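Local atomic coordinates of hypothetical protein PA2201 (PDB entry 2FEF), a protein that is of unknown function but probably acts as an immunity protein against a PoNe-type DNase toxin. Residues 116-119 against 120-124; 224-227 against 228-232; 283-286 against 287-291. All blocks are in the same frame, centred on the assembly; numbering follows the deposited sequence.

Contact 1 of 3, residues 116-119 against 120-124; sequences RLLG and AARDS
Within the long helix 97-127, in the N-terminal helical part of the chain, Leu118 and Arg122 meet one turn apart, i to i+4, on the same flank of the helix. The leucine swings its CG anti to the backbone N (chi1 -178°), which lays the isobutyl end under the arginine rather than away from it. Arg122 leaves the helix with an extended chain and crosses the leucine obliquely, so that one face of its guanidinium rests on the CD2 methyl, 3.7 Å from Leu118 CD2 to Arg122 NH1 and off toward the rim of the group. Leu118 CD1 supports the same arm further back, 3.9 Å from Arg122 NE. Leucine methyls thus pack against one face of the guanidinium, while Arg122 NH1 is hydrogen-bonded to the carbonyl oxygen of Ala136. Regular alpha-helical bonds run beneath, from Ala120 N to Arg116 O (2.9 Å) and from Arg122 N to Leu118 O (3.0 Å). On another side of the helix Asp123 N donates to Gly119 O, and the Asp123 carboxylate makes a salt bridge with Arg126. Arg116 reaches away to a salt bridge with Glu171 of helix 165-172. The buried side of this stretch of helix faces helix 66-93, where Leu117 packs on Trp76, and Leu118 and Ala121 both touch Leu70.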
ATOM      1  N   ARG B 116       9.199  -0.693  22.233  1.00 24.81           N
ATOM      2  CA  ARG B 116      10.647  -0.627  22.551  1.00 24.99           C
ATOM      3  C   ARG B 116      11.386   0.327  21.633  1.00 23.92           C
ATOM      4  O   ARG B 116      12.278   1.079  22.073  1.00 23.51           O
ATOM      5  CB  ARG B 116      11.276  -2.008  22.471  1.00 25.63           C
ATOM      6  CG  ARG B 116      10.790  -2.932  23.592  1.00 29.16           C
ATOM      7  CD  ARG B 116      11.118  -4.349  23.221  1.00 33.80           C
ATOM      8  NE  ARG B 116      10.863  -5.264  24.322  1.00 37.78           N
ATOM      9  CZ  ARG B 116      10.726  -6.578  24.166  1.00 40.94           C
ATOM     10  NH1 ARG B 116      10.774  -7.116  22.943  1.00 42.06           N
ATOM     11  NH2 ARG B 116      10.501  -7.348  25.227  1.00 42.66           N
ATOM     12  N   LEU B 117      10.996   0.344  20.355  1.00 23.73           N
ATOM     13  CA  LEU B 117      11.637   1.250  19.383  1.00 23.92           C
ATOM     14  C   LEU B 117      11.186   2.675  19.651  1.00 23.68           C
ATOM     15  O   LEU B 117      11.962   3.624  19.494  1.00 21.80           O
ATOM     16  CB  LEU B 117      11.311   0.832  17.926  1.00 24.44           C
ATOM     17  CG  LEU B 117      11.912  -0.533  17.550  1.00 24.34           C
ATOM     18  CD1 LEU B 117      11.342  -1.014  16.253  1.00 27.66           C
ATOM     19  CD2 LEU B 117      13.430  -0.378  17.416  1.00 25.60           C
ATOM     20  N   LEU B 118       9.930   2.809  20.080  1.00 23.46           N
ATOM     21  CA  LEU B 118       9.399   4.124  20.427  1.00 24.49           C
ATOM     22  C   LEU B 118      10.162   4.654  21.635  1.00 24.17           C
ATOM     23  O   LEU B 118      10.583   5.805  21.629  1.00 22.81           O
ATOM     24  CB  LEU B 118       7.891   4.062  20.741  1.00 24.16           C
ATOM     25  CG  LEU B 118       7.199   5.389  21.079  1.00 26.94           C
ATOM     26  CD1 LEU B 118       7.280   6.378  19.919  1.00 30.00           C
ATOM     27  CD2 LEU B 118       5.714   5.096  21.464  1.00 25.34           C
ATOM     28  N   GLY B 119      10.300   3.830  22.671  1.00 24.45           N
ATOM     29  CA  GLY B 119      11.115   4.197  23.854  1.00 24.43           C
ATOM     30  C   GLY B 119      12.543   4.594  23.535  1.00 25.01           C
ATOM     31  O   GLY B 119      13.049   5.580  24.043  1.00 23.99           O
ATOM     32  N   ALA B 120      13.195   3.803  22.697  1.00 25.65           N
ATOM     33  CA  ALA B 120      14.571   4.049  22.294  1.00 25.94           C
ATOM     34  C   ALA B 120      14.707   5.360  21.512  1.00 25.65           C
ATOM     35  O   ALA B 120      15.684   6.106  21.677  1.00 25.14           O
ATOM     36  CB  ALA B 120      15.060   2.864  21.466  1.00 26.50           C
ATOM     37  N   ALA B 121      13.725   5.657  20.665  1.00 24.88           N
ATOM     38  CA  ALA B 121      13.729   6.938  19.928  1.00 25.04           C
ATOM     39  C   ALA B 121      13.591   8.111  20.883  1.00 24.85           C
ATOM     40  O   ALA B 121      14.199   9.145  20.699  1.00 23.40           O
ATOM     41  CB  ALA B 121      12.566   6.975  18.916  1.00 25.18           C
ATOM     42  N   ARG B 122      12.717   7.969  21.867  1.00 25.74           N
ATOM     43  CA  ARG B 122      12.491   9.076  22.809  1.00 26.69           C
ATOM     44  C   ARG B 122      13.710   9.282  23.682  1.00 27.06           C
ATOM     45  O   ARG B 122      14.066  10.417  24.038  1.00 27.02           O
ATOM     46  CB  ARG B 122      11.238   8.794  23.640  1.00 27.03           C
ATOM     47  CG  ARG B 122       9.940   9.041  22.862  1.00 27.41           C
ATOM     48  CD  ARG B 122       8.797   8.349  23.554  1.00 28.96           C
ATOM     49  NE  ARG B 122       7.535   8.758  22.962  1.00 31.56           N
ATOM     50  CZ  ARG B 122       6.350   8.290  23.343  1.00 33.23           C
ATOM     51  NH1 ARG B 122       6.267   7.397  24.327  1.00 30.92           N
ATOM     52  NH2 ARG B 122       5.260   8.721  22.725  1.00 36.13           N
ATOM     53  N   ASP B 123      14.377   8.189  24.020  1.00 28.17           N
ATOM     54  CA  ASP B 123      15.663   8.279  24.732  1.00 28.60           C
ATOM     55  C   ASP B 123      16.714   8.995  23.907  1.00 28.66           C
ATOM     56  O   ASP B 123      17.433   9.865  24.418  1.00 27.44           O
ATOM     57  CB  ASP B 123      16.194   6.882  25.080  1.00 29.35           C
ATOM     58  CG  ASP B 123      15.359   6.181  26.140  1.00 33.52           C
ATOM     59  OD1 ASP B 123      14.565   6.851  26.844  1.00 33.44           O
ATOM     60  OD2 ASP B 123      15.517   4.943  26.264  1.00 37.17           O
ATOM     61  N   SER B 124      16.841   8.600  22.643  1.00 28.34           N
ATOM     62  CA  SER B 124      17.789   9.262  21.740  1.00 29.47           C
ATOM     63  C   SER B 124      17.554  10.786  21.679  1.00 29.31           C
ATOM     64  O   SER B 124      18.502  11.576  21.824  1.00 30.55           O
ATOM     65  CB  SER B 124      17.708   8.630  20.338  1.00 29.92           C
ATOM     66  OG  SER B 124      18.646   9.255  19.458  1.00 32.64           O
TER

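Contact 2 of 3, residues 224-227 against 228-232; sequences PYLQ and SQYRE
Tyr225 and Tyr230 stand on the inner side of helix 223-234, which widens into a pi-type turn at 228-231, accompanied by the i to i+5 pairs Tyr225-Tyr230 and Gln227-Glu232. CE2 of Tyr225 lies at the edge of the Tyr230 ring, in its plane, 3.7 Å from Tyr230 CE1. Both phenol oxygens are hydrogen-bonded to the Glu259 carboxylate, and Tyr230 OH also bonds to Trp253 NE1, so the pair is tied at its far end as well. Over one face of the Tyr225 ring lies the start of the Gln229 side chain, which crosses it at about a right angle and brings Gln229 CG to 3.7 Å from Tyr225 CE1. Leu226 adds its CD2 methyl beside Tyr230 CD1, and the same leucine packs on Val260 of helix 258-267. Backbone bonding changes step here. Gln229 N still donates to Tyr225 O in the alpha manner, but Leu226 O receives a nearly straight bond from Arg231 N (3.1 Å, N-H...O angle 170°), with only a weak one from Tyr230 N. Glu232 N likewise bonds to Gln227 O, five residues back. On the outer side Gln227 serves two charged neighbours. Its chain bends at chi2 (60°), carrying NE2 over one face of the Arg231 guanidinium, toward its rim, with the two planes nearly perpendicular; OE1 accepts a weak bond from Arg231 NH1. The amide nitrogen also turns to Glu232, whose carboxylate stands almost square to the amide: Gln227 NE2 donates in its own amide plane to the anti side of Glu232 OE2, at 3.3 Å, tilted 32° out of the carboxylate plane.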
ATOM      1  N   PRO B 224     -27.497  -9.488  30.249  1.00 30.86           N
ATOM      2  CA  PRO B 224     -28.034  -8.177  29.841  1.00 30.66           C
ATOM      3  C   PRO B 224     -27.013  -7.282  29.117  1.00 30.05           C
ATOM      4  O   PRO B 224     -27.379  -6.602  28.155  1.00 29.41           O
ATOM      5  CB  PRO B 224     -28.475  -7.550  31.175  1.00 30.81           C
ATOM      6  CG  PRO B 224     -28.872  -8.757  32.013  1.00 31.76           C
ATOM      7  CD  PRO B 224     -27.721  -9.712  31.693  1.00 32.02           C
ATOM      8  N   TYR B 225     -25.760  -7.320  29.555  1.00 29.39           N
ATOM      9  CA  TYR B 225     -24.663  -6.613  28.884  1.00 29.43           C
ATOM     10  C   TYR B 225     -24.491  -7.042  27.425  1.00 29.59           C
ATOM     11  O   TYR B 225     -24.398  -6.182  26.538  1.00 29.38           O
ATOM     12  CB  TYR B 225     -23.348  -6.767  29.670  1.00 28.08           C
ATOM     13  CG  TYR B 225     -22.154  -6.061  29.034  1.00 27.42           C
ATOM     14  CD1 TYR B 225     -21.939  -4.708  29.240  1.00 23.98           C
ATOM     15  CD2 TYR B 225     -21.225  -6.780  28.230  1.00 25.51           C
ATOM     16  CE1 TYR B 225     -20.825  -4.064  28.663  1.00 25.31           C
ATOM     17  CE2 TYR B 225     -20.109  -6.149  27.658  1.00 25.62           C
ATOM     18  CZ  TYR B 225     -19.922  -4.786  27.885  1.00 25.64           C
ATOM     19  OH  TYR B 225     -18.828  -4.149  27.300  1.00 25.47           O
ATOM     20  N   LEU B 226     -24.448  -8.357  27.168  1.00 29.46           N
ATOM     21  CA  LEU B 226     -24.359  -8.849  25.795  1.00 30.02           C
ATOM     22  C   LEU B 226     -25.567  -8.452  24.941  1.00 31.03           C
ATOM     23  O   LEU B 226     -25.411  -8.144  23.759  1.00 32.36           O
ATOM     24  CB  LEU B 226     -24.223 -10.383  25.750  1.00 30.12           C
ATOM     25  CG  LEU B 226     -22.855 -10.997  26.006  1.00 29.16           C
ATOM     26  CD1 LEU B 226     -22.919 -12.505  25.932  1.00 28.47           C
ATOM     27  CD2 LEU B 226     -21.847 -10.448  24.971  1.00 29.48           C
ATOM     28  N   GLN B 227     -26.772  -8.511  25.511  1.00 30.46           N
ATOM     29  CA  GLN B 227     -27.980  -8.150  24.766  1.00 30.95           C
ATOM     30  C   GLN B 227     -28.002  -6.673  24.404  1.00 31.20           C
ATOM     31  O   GLN B 227     -28.270  -6.322  23.255  1.00 32.11           O
ATOM     32  CB  GLN B 227     -29.257  -8.507  25.548  1.00 31.39           C
ATOM     33  CG  GLN B 227     -30.611  -8.119  24.833  1.00 31.74           C
ATOM     34  CD  GLN B 227     -30.801  -8.798  23.483  1.00 37.09           C
ATOM     35  OE1 GLN B 227     -30.154  -9.804  23.188  1.00 38.02           O
ATOM     36  NE2 GLN B 227     -31.682  -8.238  22.646  1.00 38.07           N
ATOM     37  N   SER B 228     -27.723  -5.814  25.387  1.00 30.63           N
ATOM     38  CA  SER B 228     -27.868  -4.385  25.198  1.00 30.17           C
ATOM     39  C   SER B 228     -26.662  -3.748  24.509  1.00 29.70           C
ATOM     40  O   SER B 228     -26.841  -2.887  23.641  1.00 30.53           O
ATOM     41  CB  SER B 228     -28.173  -3.697  26.528  1.00 30.07           C
ATOM     42  OG  SER B 228     -26.999  -3.495  27.293  1.00 33.07           O
ATOM     43  N   GLN B 229     -25.442  -4.173  24.854  1.00 26.31           N
ATOM     44  CA  GLN B 229     -24.280  -3.484  24.307  1.00 25.80           C
ATOM     45  C   GLN B 229     -23.749  -4.078  23.004  1.00 24.67           C
ATOM     46  O   GLN B 229     -22.929  -3.458  22.326  1.00 23.91           O
ATOM     47  CB  GLN B 229     -23.161  -3.313  25.369  1.00 25.42           C
ATOM     48  CG  GLN B 229     -23.580  -2.531  26.647  1.00 26.20           C
ATOM     49  CD  GLN B 229     -24.248  -1.215  26.329  1.00 29.26           C
ATOM     50  OE1 GLN B 229     -23.709  -0.390  25.569  1.00 32.00           O
ATOM     51  NE2 GLN B 229     -25.444  -1.017  26.879  1.00 30.10           N
ATOM     52  N   TYR B 230     -24.236  -5.273  22.641  1.00 24.24           N
ATOM     53  CA  TYR B 230     -23.776  -5.908  21.415  1.00 24.19           C
ATOM     54  C   TYR B 230     -24.962  -6.119  20.505  1.00 24.98           C
ATOM     55  O   TYR B 230     -25.057  -5.457  19.495  1.00 24.54           O
ATOM     56  CB  TYR B 230     -23.023  -7.218  21.688  1.00 24.66           C
ATOM     57  CG  TYR B 230     -21.639  -6.943  22.164  1.00 23.19           C
ATOM     58  CD1 TYR B 230     -21.384  -6.658  23.510  1.00 25.16           C
ATOM     59  CD2 TYR B 230     -20.582  -6.859  21.249  1.00 25.32           C
ATOM     60  CE1 TYR B 230     -20.082  -6.325  23.941  1.00 23.26           C
ATOM     61  CE2 TYR B 230     -19.283  -6.550  21.670  1.00 25.23           C
ATOM     62  CZ  TYR B 230     -19.046  -6.275  23.003  1.00 25.09           C
ATOM     63  OH  TYR B 230     -17.767  -5.985  23.384  1.00 24.94           O
ATOM     64  N   ARG B 231     -25.897  -6.996  20.895  1.00 24.74           N
ATOM     65  CA  ARG B 231     -26.966  -7.354  19.987  1.00 26.75           C
ATOM     66  C   ARG B 231     -27.825  -6.148  19.598  1.00 26.05           C
ATOM     67  O   ARG B 231     -28.050  -5.941  18.410  1.00 25.66           O
ATOM     68  CB  ARG B 231     -27.818  -8.527  20.510  1.00 26.79           C
ATOM     69  CG  ARG B 231     -28.836  -9.009  19.458  1.00 32.93           C
ATOM     70  CD  ARG B 231     -29.568 -10.251  19.883  1.00 42.64           C
ATOM     71  NE  ARG B 231     -30.942 -10.248  19.361  1.00 50.00           N
ATOM     72  CZ  ARG B 231     -31.991 -10.832  19.947  1.00 51.79           C
ATOM     73  NH1 ARG B 231     -31.858 -11.508  21.093  1.00 54.08           N
ATOM     74  NH2 ARG B 231     -33.185 -10.735  19.377  1.00 52.44           N
ATOM     75  N   GLU B 232     -28.278  -5.370  20.584  1.00 25.96           N
ATOM     76  CA  GLU B 232     -29.120  -4.195  20.318  1.00 26.78           C
ATOM     77  C   GLU B 232     -28.369  -3.041  19.652  1.00 26.17           C
ATOM     78  O   GLU B 232     -28.961  -2.232  18.907  1.00 27.07           O
ATOM     79  CB  GLU B 232     -29.820  -3.738  21.605  1.00 27.09           C
ATOM     80  CG  GLU B 232     -30.921  -4.722  22.006  1.00 28.31           C
ATOM     81  CD  GLU B 232     -31.528  -4.467  23.390  1.00 30.02           C
ATOM     82  OE1 GLU B 232     -31.155  -3.498  24.088  1.00 35.11           O
ATOM     83  OE2 GLU B 232     -32.418  -5.255  23.776  1.00 35.82           O
TER

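Contact 3 of 3, residues 283-286 against 287-291; sequences DLVD and YARAR
Leu284 O takes the straightest of the backbone bonds in this stretch of helix, from Ala288 N at 2.9 Å with an N-H...O angle of 175°, and Tyr287 CB lies 3.5 Å from the same Leu284 O. The stretch belongs to helix 282-292, the last helix of the chain, and its i to i+4 bonding is regular: Tyr287 N donates to Asp283 O, Arg289 N to Val285 O, and Ala290 N to Asp286 O (2.9 Å). Tyr287 carries CG anti to its own N (chi1 171°), which sends the ring off the helix toward Ala98 and Arg101 of helix 97-127; nearer the backbone, Tyr287 CB meets Leu284 CD2 at a looser 4.4 Å. Leu284 itself reaches Leu100 and Leu158, while Ala288 sits against Val265 of helix 258-267. The acids look outward to basic partners, Asp283 forming a salt bridge with Arg30 and Asp286 one with Arg275. The Asp286 carboxylate stays about 5.0 Å from Arg289, measured from Asp286 OD1 to Arg289 NH1, so the two opposite charges are close without touching. Instead, Arg289 NH2 is hydrogen-bonded to the carbonyl oxygens of Gly264 and Trp269. The Arg289 chain is extended and runs side by side with Val285, both pointing the same way. This brings the CG1 methyl over the centre of one guanidinium face, with Val285 CG1 3.6 Å from both CZ and NE of Arg289.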
ATOM      1  N   ASP B 283     -16.377 -20.925  21.296  1.00 24.84           N
ATOM      2  CA  ASP B 283     -15.392 -21.928  20.819  1.00 25.66           C
ATOM      3  C   ASP B 283     -13.988 -21.605  21.297  1.00 24.50           C
ATOM      4  O   ASP B 283     -13.147 -22.496  21.463  1.00 22.89           O
ATOM      5  CB  ASP B 283     -15.427 -22.133  19.283  1.00 26.41           C
ATOM      6  CG  ASP B 283     -14.654 -21.051  18.516  1.00 29.17           C
ATOM      7  OD1 ASP B 283     -15.182 -19.922  18.369  1.00 33.18           O
ATOM      8  OD2 ASP B 283     -13.524 -21.345  18.046  1.00 30.44           O
ATOM      9  N   LEU B 284     -13.728 -20.312  21.519  1.00 23.88           N
ATOM     10  CA  LEU B 284     -12.436 -19.903  22.027  1.00 24.48           C
ATOM     11  C   LEU B 284     -12.338 -20.053  23.525  1.00 24.37           C
ATOM     12  O   LEU B 284     -11.260 -20.401  24.042  1.00 24.26           O
ATOM     13  CB  LEU B 284     -12.081 -18.464  21.599  1.00 23.49           C
ATOM     14  CG  LEU B 284     -11.924 -18.300  20.086  1.00 25.38           C
ATOM     15  CD1 LEU B 284     -11.437 -16.878  19.738  1.00 23.80           C
ATOM     16  CD2 LEU B 284     -10.901 -19.351  19.537  1.00 26.70           C
ATOM     17  N   VAL B 285     -13.450 -19.803  24.225  1.00 23.96           N
ATOM     18  CA  VAL B 285     -13.531 -20.197  25.635  1.00 23.75           C
ATOM     19  C   VAL B 285     -13.109 -21.657  25.774  1.00 24.61           C
ATOM     20  O   VAL B 285     -12.261 -21.996  26.603  1.00 23.46           O
ATOM     21  CB  VAL B 285     -14.927 -19.910  26.230  1.00 24.57           C
ATOM     22  CG1 VAL B 285     -15.030 -20.463  27.688  1.00 25.08           C
ATOM     23  CG2 VAL B 285     -15.220 -18.371  26.165  1.00 25.78           C
ATOM     24  N   ASP B 286     -13.699 -22.529  24.948  1.00 24.33           N
ATOM     25  CA  ASP B 286     -13.403 -23.952  25.013  1.00 24.92           C
ATOM     26  C   ASP B 286     -11.929 -24.237  24.722  1.00 24.49           C
ATOM     27  O   ASP B 286     -11.310 -25.021  25.441  1.00 24.29           O
ATOM     28  CB  ASP B 286     -14.333 -24.741  24.067  1.00 25.26           C
ATOM     29  CG  ASP B 286     -15.807 -24.649  24.467  1.00 27.24           C
ATOM     30  OD1 ASP B 286     -16.103 -24.323  25.651  1.00 28.67           O
ATOM     31  OD2 ASP B 286     -16.691 -24.916  23.592  1.00 28.02           O
ATOM     32  N   TYR B 287     -11.390 -23.586  23.682  1.00 24.48           N
ATOM     33  CA  TYR B 287      -9.996 -23.721  23.260  1.00 25.34           C
ATOM     34  C   TYR B 287      -9.025 -23.359  24.384  1.00 25.81           C
ATOM     35  O   TYR B 287      -8.115 -24.142  24.696  1.00 24.66           O
ATOM     36  CB  TYR B 287      -9.703 -22.836  22.030  1.00 25.15           C
ATOM     37  CG  TYR B 287      -8.249 -22.756  21.663  1.00 27.60           C
ATOM     38  CD1 TYR B 287      -7.619 -23.815  21.013  1.00 26.78           C
ATOM     39  CD2 TYR B 287      -7.479 -21.632  21.991  1.00 25.34           C
ATOM     40  CE1 TYR B 287      -6.275 -23.754  20.673  1.00 28.18           C
ATOM     41  CE2 TYR B 287      -6.134 -21.571  21.647  1.00 27.37           C
ATOM     42  CZ  TYR B 287      -5.535 -22.652  21.014  1.00 27.91           C
ATOM     43  OH  TYR B 287      -4.199 -22.593  20.663  1.00 28.33           O
ATOM     44  N   ALA B 288      -9.210 -22.169  24.970  1.00 25.70           N
ATOM     45  CA  ALA B 288      -8.347 -21.692  26.047  1.00 26.21           C
ATOM     46  C   ALA B 288      -8.398 -22.642  27.274  1.00 27.45           C
ATOM     47  O   ALA B 288      -7.359 -22.961  27.860  1.00 27.17           O
ATOM     48  CB  ALA B 288      -8.754 -20.274  26.439  1.00 26.09           C
ATOM     49  N   ARG B 289      -9.602 -23.108  27.631  1.00 28.11           N
ATOM     50  CA  ARG B 289      -9.758 -24.004  28.782  1.00 29.06           C
ATOM     51  C   ARG B 289      -9.043 -25.316  28.514  1.00 30.24           C
ATOM     52  O   ARG B 289      -8.261 -25.765  29.360  1.00 31.06           O
ATOM     53  CB  ARG B 289     -11.229 -24.241  29.123  1.00 28.68           C
ATOM     54  CG  ARG B 289     -11.927 -22.999  29.697  1.00 28.05           C
ATOM     55  CD  ARG B 289     -13.407 -23.229  29.905  1.00 29.80           C
ATOM     56  NE  ARG B 289     -13.998 -22.166  30.710  1.00 28.19           N
ATOM     57  CZ  ARG B 289     -15.302 -22.031  30.937  1.00 28.67           C
ATOM     58  NH1 ARG B 289     -16.165 -22.899  30.427  1.00 28.65           N
ATOM     59  NH2 ARG B 289     -15.746 -21.033  31.679  1.00 27.44           N
ATOM     60  N   ALA B 290      -9.278 -25.909  27.340  1.00 30.85           N
ATOM     61  CA  ALA B 290      -8.627 -27.183  26.966  1.00 32.65           C
ATOM     62  C   ALA B 290      -7.101 -27.072  26.919  1.00 33.58           C
ATOM     63  O   ALA B 290      -6.395 -27.957  27.421  1.00 33.45           O
ATOM     64  CB  ALA B 290      -9.164 -27.692  25.630  1.00 32.64           C
ATOM     65  N   ARG B 291      -6.599 -25.982  26.336  1.00 34.20           N
ATOM     66  CA  ARG B 291      -5.158 -25.780  26.204  1.00 35.79           C
ATOM     67  C   ARG B 291      -4.512 -25.534  27.563  1.00 37.25           C
ATOM     68  O   ARG B 291      -3.407 -26.021  27.809  1.00 36.88           O
ATOM     69  CB  ARG B 291      -4.827 -24.637  25.223  1.00 35.18           C
ATOM     70  CG  ARG B 291      -3.446 -24.764  24.573  1.00 35.32           C
ATOM     71  CD  ARG B 291      -3.147 -23.632  23.642  1.00 34.50           C
ATOM     72  NE  ARG B 291      -1.862 -23.752  22.951  1.00 33.45           N
ATOM     73  CZ  ARG B 291      -0.680 -23.440  23.481  1.00 35.04           C
ATOM     74  NH1 ARG B 291       0.441 -23.553  22.751  1.00 33.27           N
ATOM     75  NH2 ARG B 291      -0.611 -22.982  24.731  1.00 33.51           N
TER

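How the contacts relate
All three contacts are short stretches within single helices, and they follow one another in series along the chain. Contact 1 lies on the opposite side of the chain's centre from the other two: its centre is about 41 Å from that of contact 2 and about 37 Å from that of contact 3. Contacts 2 and 3 are closer, with centres about 23 Å and nearest atoms about 10 Å apart, and do not touch. Helix 258-267 packs against both, meeting Leu226 through Val260 and Ala288 through Val265. Helix 97-127, which carries contact 1, also supplies the residues beside Tyr287, and so joins distant parts of the molecule.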